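Local coordinates for protein nucleocapsid (Crimean-congo hemorrhagic fever virus, PDB 4AKL) that binds single- and double-stranded RNA, probably helps package the viral genome, and also shows sequence-non-specific DNA endonuclease activity, at residues 46-50 / 61-65; 122-127 / 375-379; 151-156 / 455-461. All blocks are in the same frame, centred on the assembly; numbering follows the deposited sequence.

Contact 1 (46-50 / 61-65); sequences FVFQM and SIYAS
I62 reaches from segment 61-65 into the angle between F46, Q49 and M50, and everything else in this contact is arranged around it. Its two branches do different work. CG2, anti to the backbone N, drops onto the backbone of the facing helix, 3.6 Å from F46 O, while the CG1 arm reaches in toward that helix and sets CD1 3.6 Å from Q49 O. The side chains of F46 and I62 run past each other in opposite directions, with F46 CD1 4.0 Å from I62 CG2. Further round the same ring, F46 CE1 meets S65 CB at 3.6 Å, an oblique approach one turn along from I62. S65 CB is presented by the backbone; chi1 -64° turns OG back beside its own backbone N, where it gives a 3.0 Å hydrogen bond to S61 O, which also takes the helical bond from S65 N on its opposite face. On another flank of I62, M50 bends at chi2 and chi3, which brings its methyl round to the second helix. There M50 CE touches I62 CG2 and the start of Y63, 3.9 Å from Y63 CB, although the tyrosine itself leads away. Q49 lies on the exposed margin, its extended chain slanting over I62 with Q49 OE1 3.8 Å from I62 CG1. The grip is therefore one of van der Waals contacts. Helices 45-52 and 56-71 are consecutive and form an antiparallel helical hairpin, the short segments' axes 9.8 Å apart at 172°. Helix 425-440 packs against both members: I436 meets F46 and V47, T439 meets M50, and Q437 meets Y63.

Contact 2 (122-127 / 375-379); sequences QLFNYQ and MHPAV
H376 supplies the one hydrogen bond across this contact, from NE2 to Q122 O at 3.0 Å and nearly straight (162°). The carbonyl oxygen lies close to the imidazole plane, yet the ring nitrogen stands above the plane of the carbonyl, on the face opposite the helical donor Y126 N; Q122 O thus serves two N-H groups. The other ring nitrogen, ND1, accepts from A378 N at 3.1 Å, and these two bonds fix the rotation of the ring and are consistent with a neutral imidazole carrying its proton on NE2.

Aromatic contacts come next. The edge of H376 is turned toward the face of Y126 in an offset edge-to-face pair, planes at 80°. P377 lays CG over one face of the tyrosine, 3.5 Å from the ring centroid, a CH-pi contact. Y126 is placed there with its CG anti to the backbone N (chi1 161°), and its OH goes on to bond S309 and the backbone N of D305.

Among the apolar contacts, L123 CD2 packs tightly on P377 CD at 3.4 Å and also brushes H376 CD2, while A378 CB lies 3.9 Å from Y126 CD2.

H376 to V379 form a type I beta turn, closed by V379 N to H376 O. The whole is a loop turn docked by proline and histidine onto helix 120-136 in the buried interior of the nucleocapsid.

Contact 3 (151-156 / 455-461); sequences KVLAEY and LHQSLVG
L153 N donates a 3.1 Å hydrogen bond to L459 O, almost in line with that carbonyl, so the extended backbone around L153 is pinned to the last turn of helix 450-460. Close by, a water donates to both K151 O and V460 O, a second link between the two backbones. V152 lies beside this junction, its CG1 4.3 Å from V460 CG1, and L153 folds over the helix end with CD1 3.7 Å from S458 O.

Y156 carries most of the side-chain contact. With CG anti to its backbone N (chi1 -165°), the ring extends toward the helix. L459 meets it at about a right angle, setting CD2 over one face, 3.6 Å from the ring centroid in a CH-pi contact. The far end of the ring reaches S458: Y156 OH and S458 OG share a 2.7 Å hydrogen bond in which either may donate. L455 CD1 lies 3.9 Å from Y156 CE2. A427 of helix 425-440 also touches Y156.

G461 ends the helix in a Schellman motif, with positive phi (113°) and two weak bonds from its N to Q457 O and S458 O. Strand 155-156 pairs in parallel with strand 480-481; the arrangement is a Schellman-terminated helix end joined, through L153 and Y156, to the segment that runs into this short two-stranded sheet.

Overall arrangement
The three contacts lie apart in a largely helical chain and none touches another. Contact 1 closes before the others open; its centre is 33 Å from contact 2 and 28 Å from contact 3, and it sits 28 Å from the centre of the chain. Contacts 2 and 3, with centres 22 Å apart, interleave along the sequence: helix 120-136 and strand 155-156 follow each other, and their partners come much later, at 375-379 and 455-461. Both therefore tie early chain to late chain, whereas contact 1 is local. Helix 425-440 touches side chains of contacts 1 and 3, a common neighbour between the peripheral hairpin and the C-terminal region.

Contact 1 (46-50 / 61-65)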
loop_
_atom_site.group_PDB
_atom_site.type_symbol
_atom_site.label_atom_id
_atom_site.label_comp_id
_atom_site.label_asym_id
_atom_site.label_seq_id
_atom_site.Cartn_x
_atom_site.Cartn_y
_atom_site.Cartn_z
ATOM N N PHE A 46 -25.247 -14.809 -6.762
ATOM C CA PHE A 46 -24.974 -14.463 -5.364
ATOM C C PHE A 46 -25.782 -13.249 -4.882
ATOM O O PHE A 46 -25.925 -13.048 -3.669
ATOM C CB PHE A 46 -23.492 -14.245 -5.114
ATOM C CG PHE A 46 -22.631 -15.474 -5.393
ATOM C CD1 PHE A 46 -22.557 -16.514 -4.468
ATOM C CD2 PHE A 46 -21.892 -15.570 -6.561
ATOM C CE1 PHE A 46 -21.785 -17.656 -4.724
ATOM C CE2 PHE A 46 -21.110 -16.695 -6.821
ATOM C CZ PHE A 46 -21.054 -17.747 -5.896
ATOM N N VAL A 47 -26.317 -12.436 -5.794
ATOM C CA VAL A 47 -27.154 -11.321 -5.357
ATOM C C VAL A 47 -28.507 -11.865 -4.804
ATOM O O VAL A 47 -28.970 -11.429 -3.739
ATOM C CB VAL A 47 -27.392 -10.279 -6.458
ATOM C CG1 VAL A 47 -28.477 -9.263 -6.010
ATOM C CG2 VAL A 47 -26.043 -9.563 -6.861
ATOM N N PHE A 48 -29.093 -12.817 -5.529
ATOM C CA PHE A 48 -30.383 -13.373 -5.183
ATOM C C PHE A 48 -30.280 -14.203 -3.922
ATOM O O PHE A 48 -31.157 -14.138 -3.102
ATOM C CB PHE A 48 -30.965 -14.222 -6.330
ATOM C CG PHE A 48 -31.030 -13.492 -7.610
ATOM C CD1 PHE A 48 -31.739 -12.310 -7.695
ATOM C CD2 PHE A 48 -30.340 -13.960 -8.740
ATOM C CE1 PHE A 48 -31.792 -11.606 -8.882
ATOM C CE2 PHE A 48 -30.383 -13.263 -9.934
ATOM C CZ PHE A 48 -31.112 -12.075 -10.014
ATOM N N GLN A 49 -29.202 -14.975 -3.798
ATOM C CA GLN A 49 -28.924 -15.720 -2.574
ATOM C C GLN A 49 -28.828 -14.771 -1.391
ATOM O O GLN A 49 -29.455 -15.000 -0.338
ATOM C CB GLN A 49 -27.621 -16.515 -2.666
ATOM C CG GLN A 49 -27.618 -17.722 -3.644
ATOM C CD GLN A 49 -26.266 -18.432 -3.621
ATOM O OE1 GLN A 49 -25.512 -18.344 -2.624
ATOM N NE2 GLN A 49 -25.938 -19.100 -4.694
ATOM N N MET A 50 -28.054 -13.702 -1.578
ATOM C CA MET A 50 -27.851 -12.699 -0.537
ATOM C C MET A 50 -29.178 -12.123 -0.112
ATOM O O MET A 50 -29.463 -12.076 1.077
ATOM C CB MET A 50 -26.888 -11.573 -0.997
ATOM C CG MET A 50 -26.385 -10.705 0.102
ATOM S SD MET A 50 -25.453 -11.621 1.414
ATOM C CE MET A 50 -23.822 -11.572 0.748
ATOM N N SER A 61 -20.983 -16.307 4.335
ATOM C CA SER A 61 -20.722 -17.452 3.500
ATOM C C SER A 61 -21.015 -17.173 1.999
ATOM O O SER A 61 -20.213 -17.547 1.118
ATOM C CB SER A 61 -21.558 -18.629 4.021
ATOM O OG SER A 61 -21.475 -19.751 3.160
ATOM N N ILE A 62 -22.152 -16.517 1.725
ATOM C CA ILE A 62 -22.519 -16.147 0.346
ATOM C C ILE A 62 -21.454 -15.202 -0.237
ATOM O O ILE A 62 -20.931 -15.409 -1.357
ATOM C CB ILE A 62 -23.913 -15.500 0.263
ATOM C CG1 ILE A 62 -25.001 -16.524 0.647
ATOM C CG2 ILE A 62 -24.165 -14.959 -1.145
ATOM C CD1 ILE A 62 -26.346 -15.899 1.226
ATOM N N TYR A 63 -21.112 -14.188 0.544
ATOM C CA TYR A 63 -20.118 -13.199 0.104
ATOM C C TYR A 63 -18.746 -13.837 -0.083
ATOM O O TYR A 63 -18.047 -13.509 -1.050
ATOM C CB TYR A 63 -20.002 -12.019 1.045
ATOM C CG TYR A 63 -18.895 -11.119 0.610
ATOM C CD1 TYR A 63 -19.065 -10.206 -0.436
ATOM C CD2 TYR A 63 -17.653 -11.186 1.223
ATOM C CE1 TYR A 63 -17.991 -9.377 -0.847
ATOM C CE2 TYR A 63 -16.605 -10.373 0.827
ATOM C CZ TYR A 63 -16.770 -9.470 -0.204
ATOM O OH TYR A 63 -15.692 -8.676 -0.554
ATOM N N ALA A 64 -18.358 -14.723 0.840
ATOM C CA ALA A 64 -17.060 -15.375 0.741
ATOM C C ALA A 64 -17.038 -16.298 -0.479
ATOM O O ALA A 64 -16.028 -16.386 -1.120
ATOM C CB ALA A 64 -16.690 -16.126 2.049
ATOM N N SER A 65 -18.147 -16.948 -0.812
ATOM C CA SER A 65 -18.215 -17.818 -2.008
ATOM C C SER A 65 -18.116 -17.011 -3.289
ATOM O O SER A 65 -17.460 -17.450 -4.246
ATOM C CB SER A 65 -19.523 -18.626 -2.091
ATOM O OG SER A 65 -19.657 -19.525 -1.044
#

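Contact 2 (122-127 / 375-379)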
loop_
_atom_site.group_PDB
_atom_site.type_symbol
_atom_site.label_atom_id
_atom_site.label_comp_id
_atom_site.label_asym_id
_atom_site.label_seq_id
_atom_site.Cartn_x
_atom_site.Cartn_y
_atom_site.Cartn_z
ATOM N N GLN A 122 6.464 6.703 11.101
ATOM C CA GLN A 122 6.309 5.234 10.984
ATOM C C GLN A 122 5.722 4.853 9.621
ATOM O O GLN A 122 6.138 3.850 9.059
ATOM C CB GLN A 122 5.459 4.668 12.120
ATOM C CG GLN A 122 6.111 4.831 13.504
ATOM C CD GLN A 122 5.188 4.434 14.618
ATOM O OE1 GLN A 122 4.140 5.011 14.761
ATOM N NE2 GLN A 122 5.585 3.443 15.421
ATOM N N LEU A 123 4.796 5.661 9.090
ATOM C CA LEU A 123 4.238 5.418 7.745
ATOM C C LEU A 123 5.276 5.675 6.687
ATOM O O LEU A 123 5.448 4.825 5.788
ATOM C CB LEU A 123 3.000 6.282 7.403
ATOM C CG LEU A 123 1.723 6.056 8.163
ATOM C CD1 LEU A 123 0.605 7.009 7.763
ATOM C CD2 LEU A 123 1.283 4.564 7.974
ATOM N N PHE A 124 5.967 6.838 6.772
ATOM C CA PHE A 124 6.977 7.163 5.748
ATOM C C PHE A 124 8.096 6.167 5.721
ATOM O O PHE A 124 8.492 5.741 4.641
ATOM C CB PHE A 124 7.554 8.557 5.941
ATOM C CG PHE A 124 6.618 9.668 5.570
ATOM C CD1 PHE A 124 5.545 9.480 4.686
ATOM C CD2 PHE A 124 6.822 10.923 6.086
ATOM C CE1 PHE A 124 4.708 10.550 4.358
ATOM C CE2 PHE A 124 5.981 11.975 5.748
ATOM C CZ PHE A 124 4.924 11.773 4.880
ATOM N N ASN A 125 8.590 5.764 6.910
ATOM C CA ASN A 125 9.649 4.793 7.017
ATOM C C ASN A 125 9.259 3.453 6.376
ATOM O O ASN A 125 10.080 2.819 5.704
ATOM C CB ASN A 125 10.044 4.615 8.493
ATOM C CG ASN A 125 11.184 3.600 8.700
ATOM O OD1 ASN A 125 11.013 2.389 8.501
ATOM N ND2 ASN A 125 12.342 4.093 9.118
ATOM N N TYR A 126 7.998 3.030 6.570
ATOM C CA TYR A 126 7.554 1.777 6.013
ATOM C C TYR A 126 7.548 1.866 4.473
ATOM O O TYR A 126 7.944 0.951 3.811
ATOM C CB TYR A 126 6.129 1.426 6.545
ATOM C CG TYR A 126 5.384 0.416 5.706
ATOM C CD1 TYR A 126 4.638 0.810 4.640
ATOM C CD2 TYR A 126 5.445 -0.929 5.986
ATOM C CE1 TYR A 126 3.928 -0.125 3.854
ATOM C CE2 TYR A 126 4.747 -1.896 5.194
ATOM C CZ TYR A 126 3.994 -1.476 4.127
ATOM O OH TYR A 126 3.257 -2.368 3.315
ATOM N N GLN A 127 7.070 2.972 3.915
ATOM C CA GLN A 127 7.024 3.110 2.450
ATOM C C GLN A 127 8.420 3.084 1.876
ATOM O O GLN A 127 8.677 2.387 0.886
ATOM C CB GLN A 127 6.274 4.378 2.015
ATOM C CG GLN A 127 4.774 4.406 2.466
ATOM C CD GLN A 127 3.871 3.340 1.820
ATOM O OE1 GLN A 127 4.187 2.756 0.764
ATOM N NE2 GLN A 127 2.727 3.087 2.464
ATOM N N MET A 375 -5.067 2.173 10.458
ATOM C CA MET A 375 -4.082 1.160 10.829
ATOM C C MET A 375 -2.826 1.256 10.007
ATOM O O MET A 375 -2.895 1.540 8.807
ATOM C CB MET A 375 -4.686 -0.239 10.637
ATOM C CG MET A 375 -3.863 -1.339 11.215
ATOM S SD MET A 375 -4.715 -2.940 11.097
ATOM C CE MET A 375 -5.872 -2.785 12.394
ATOM N N HIS A 376 -1.696 1.021 10.633
ATOM C CA HIS A 376 -0.389 0.996 9.912
ATOM C C HIS A 376 -0.381 -0.173 8.970
ATOM O O HIS A 376 -0.886 -1.271 9.313
ATOM C CB HIS A 376 0.757 0.932 10.891
ATOM C CG HIS A 376 2.124 1.093 10.286
ATOM N ND1 HIS A 376 2.756 0.084 9.607
ATOM C CD2 HIS A 376 2.986 2.138 10.292
ATOM C CE1 HIS A 376 3.944 0.500 9.214
ATOM N NE2 HIS A 376 4.112 1.743 9.623
ATOM N N PRO A 377 0.215 0.014 7.744
ATOM C CA PRO A 377 0.160 -1.019 6.718
ATOM C C PRO A 377 0.926 -2.296 6.945
ATOM O O PRO A 377 0.789 -3.254 6.141
ATOM C CB PRO A 377 0.756 -0.316 5.486
ATOM C CG PRO A 377 1.599 0.783 6.011
ATOM C CD PRO A 377 0.796 1.254 7.196
ATOM N N ALA A 378 1.723 -2.319 7.991
ATOM C CA ALA A 378 2.516 -3.490 8.368
ATOM C C ALA A 378 1.805 -4.304 9.440
ATOM O O ALA A 378 2.384 -5.270 9.915
ATOM C CB ALA A 378 3.862 -3.073 8.868
ATOM N N VAL A 379 0.577 -3.914 9.813
ATOM C CA VAL A 379 -0.174 -4.609 10.849
ATOM C C VAL A 379 -1.143 -5.634 10.225
ATOM O O VAL A 379 -1.987 -5.285 9.375
ATOM C CB VAL A 379 -0.926 -3.631 11.760
ATOM C CG1 VAL A 379 -1.753 -4.386 12.884
ATOM C CG2 VAL A 379 0.061 -2.627 12.373
#

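Contact 3 (151-156 / 455-461)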
loop_
_atom_site.group_PDB
_atom_site.type_symbol
_atom_site.label_atom_id
_atom_site.label_comp_id
_atom_site.label_asym_id
_atom_site.label_seq_id
_atom_site.Cartn_x
_atom_site.Cartn_y
_atom_site.Cartn_z
ATOM N N LYS A 151 1.027 8.906 -13.087
ATOM C CA LYS A 151 -0.108 9.560 -12.432
ATOM C C LYS A 151 -1.346 8.650 -12.451
ATOM O O LYS A 151 -1.400 7.664 -13.218
ATOM C CB LYS A 151 -0.425 10.885 -13.138
ATOM C CG LYS A 151 0.710 11.919 -13.085
ATOM C CD LYS A 151 0.358 13.220 -13.820
ATOM C CE LYS A 151 1.510 14.223 -13.726
ATOM N NZ LYS A 151 1.875 14.495 -12.292
ATOM N N VAL A 152 -2.342 8.986 -11.628
ATOM C CA VAL A 152 -3.606 8.228 -11.617
ATOM C C VAL A 152 -4.283 8.351 -12.998
ATOM O O VAL A 152 -4.026 9.283 -13.707
ATOM C CB VAL A 152 -4.584 8.693 -10.486
ATOM C CG1 VAL A 152 -3.917 8.557 -9.109
ATOM C CG2 VAL A 152 -5.108 10.122 -10.724
ATOM N N LEU A 153 -5.130 7.385 -13.364
ATOM C CA LEU A 153 -5.911 7.474 -14.631
ATOM C C LEU A 153 -6.915 8.635 -14.551
ATOM O O LEU A 153 -7.648 8.756 -13.578
ATOM C CB LEU A 153 -6.648 6.163 -14.917
ATOM C CG LEU A 153 -5.831 4.856 -15.065
ATOM C CD1 LEU A 153 -6.720 3.603 -15.105
ATOM C CD2 LEU A 153 -4.959 4.919 -16.309
ATOM N N ALA A 154 -6.910 9.500 -15.569
ATOM C CA ALA A 154 -7.874 10.614 -15.679
ATOM C C ALA A 154 -9.254 10.081 -16.016
ATOM O O ALA A 154 -10.260 10.556 -15.504
ATOM C CB ALA A 154 -7.442 11.598 -16.760
ATOM N N GLU A 155 -9.277 9.091 -16.897
ATOM C CA GLU A 155 -10.487 8.511 -17.405
ATOM C C GLU A 155 -10.492 7.038 -17.024
ATOM O O GLU A 155 -9.435 6.414 -16.963
ATOM C CB GLU A 155 -10.525 8.647 -18.942
ATOM C CG GLU A 155 -9.878 9.955 -19.544
ATOM C CD GLU A 155 -10.850 11.141 -19.877
ATOM O OE1 GLU A 155 -11.953 10.915 -20.434
ATOM O OE2 GLU A 155 -10.480 12.312 -19.593
ATOM N N TYR A 156 -11.673 6.479 -16.763
ATOM C CA TYR A 156 -11.809 5.031 -16.558
ATOM C C TYR A 156 -12.973 4.577 -17.377
ATOM O O TYR A 156 -14.114 4.952 -17.098
ATOM C CB TYR A 156 -12.034 4.712 -15.100
ATOM C CG TYR A 156 -11.851 3.274 -14.673
ATOM C CD1 TYR A 156 -10.639 2.631 -14.814
ATOM C CD2 TYR A 156 -12.886 2.572 -14.046
ATOM C CE1 TYR A 156 -10.453 1.307 -14.378
ATOM C CE2 TYR A 156 -12.707 1.249 -13.605
ATOM C CZ TYR A 156 -11.494 0.625 -13.777
ATOM O OH TYR A 156 -11.328 -0.679 -13.343
ATOM N N LEU A 455 -11.272 -0.979 -6.426
ATOM C CA LEU A 455 -11.527 0.061 -7.441
ATOM C C LEU A 455 -10.488 1.178 -7.420
ATOM O O LEU A 455 -10.012 1.629 -8.461
ATOM C CB LEU A 455 -12.927 0.668 -7.272
ATOM C CG LEU A 455 -13.376 1.717 -8.322
ATOM C CD1 LEU A 455 -13.329 1.159 -9.719
ATOM C CD2 LEU A 455 -14.779 2.271 -8.012
ATOM N N HIS A 456 -10.163 1.614 -6.223
ATOM C CA HIS A 456 -9.190 2.676 -5.998
ATOM C C HIS A 456 -7.882 2.299 -6.667
ATOM O O HIS A 456 -7.354 3.038 -7.461
ATOM C CB HIS A 456 -9.009 2.893 -4.502
ATOM C CG HIS A 456 -8.119 4.025 -4.172
ATOM N ND1 HIS A 456 -8.537 5.341 -4.216
ATOM C CD2 HIS A 456 -6.824 4.049 -3.801
ATOM C CE1 HIS A 456 -7.525 6.124 -3.885
ATOM N NE2 HIS A 456 -6.478 5.363 -3.621
ATOM N N GLN A 457 -7.417 1.108 -6.352
ATOM C CA GLN A 457 -6.208 0.554 -6.915
ATOM C C GLN A 457 -6.238 0.401 -8.410
ATOM O O GLN A 457 -5.235 0.609 -9.023
ATOM C CB GLN A 457 -5.901 -0.779 -6.259
ATOM C CG GLN A 457 -5.388 -0.495 -4.847
ATOM C CD GLN A 457 -5.257 -1.682 -4.062
ATOM O OE1 GLN A 457 -4.768 -2.716 -4.531
ATOM N NE2 GLN A 457 -5.685 -1.589 -2.835
ATOM N N SER A 458 -7.379 0.006 -8.979
ATOM C CA SER A 458 -7.512 -0.028 -10.417
ATOM C C SER A 458 -7.445 1.378 -10.964
ATOM O O SER A 458 -6.872 1.584 -12.005
ATOM C CB SER A 458 -8.838 -0.664 -10.849
ATOM O OG SER A 458 -8.835 -0.901 -12.225
ATOM N N LEU A 459 -8.022 2.339 -10.261
ATOM C CA LEU A 459 -8.030 3.750 -10.709
ATOM C C LEU A 459 -6.642 4.445 -10.630
ATOM O O LEU A 459 -6.381 5.386 -11.409
ATOM C CB LEU A 459 -9.077 4.582 -9.949
ATOM C CG LEU A 459 -10.574 4.307 -10.184
ATOM C CD1 LEU A 459 -11.349 5.227 -9.298
ATOM C CD2 LEU A 459 -11.016 4.481 -11.674
ATOM N N VAL A 460 -5.772 4.002 -9.708
ATOM C CA VAL A 460 -4.435 4.542 -9.649
ATOM C C VAL A 460 -3.584 3.968 -10.809
ATOM O O VAL A 460 -2.577 4.551 -11.157
ATOM C CB VAL A 460 -3.732 4.340 -8.292
ATOM C CG1 VAL A 460 -4.631 4.870 -7.104
ATOM C CG2 VAL A 460 -3.369 2.925 -8.106
ATOM N N GLY A 461 -4.022 2.853 -11.395
ATOM C CA GLY A 461 -3.399 2.253 -12.552
ATOM C C GLY A 461 -2.751 0.914 -12.306
ATOM O O GLY A 461 -2.032 0.427 -13.191
HETATM O O HOH W 1 -0.674 5.179 -12.696
#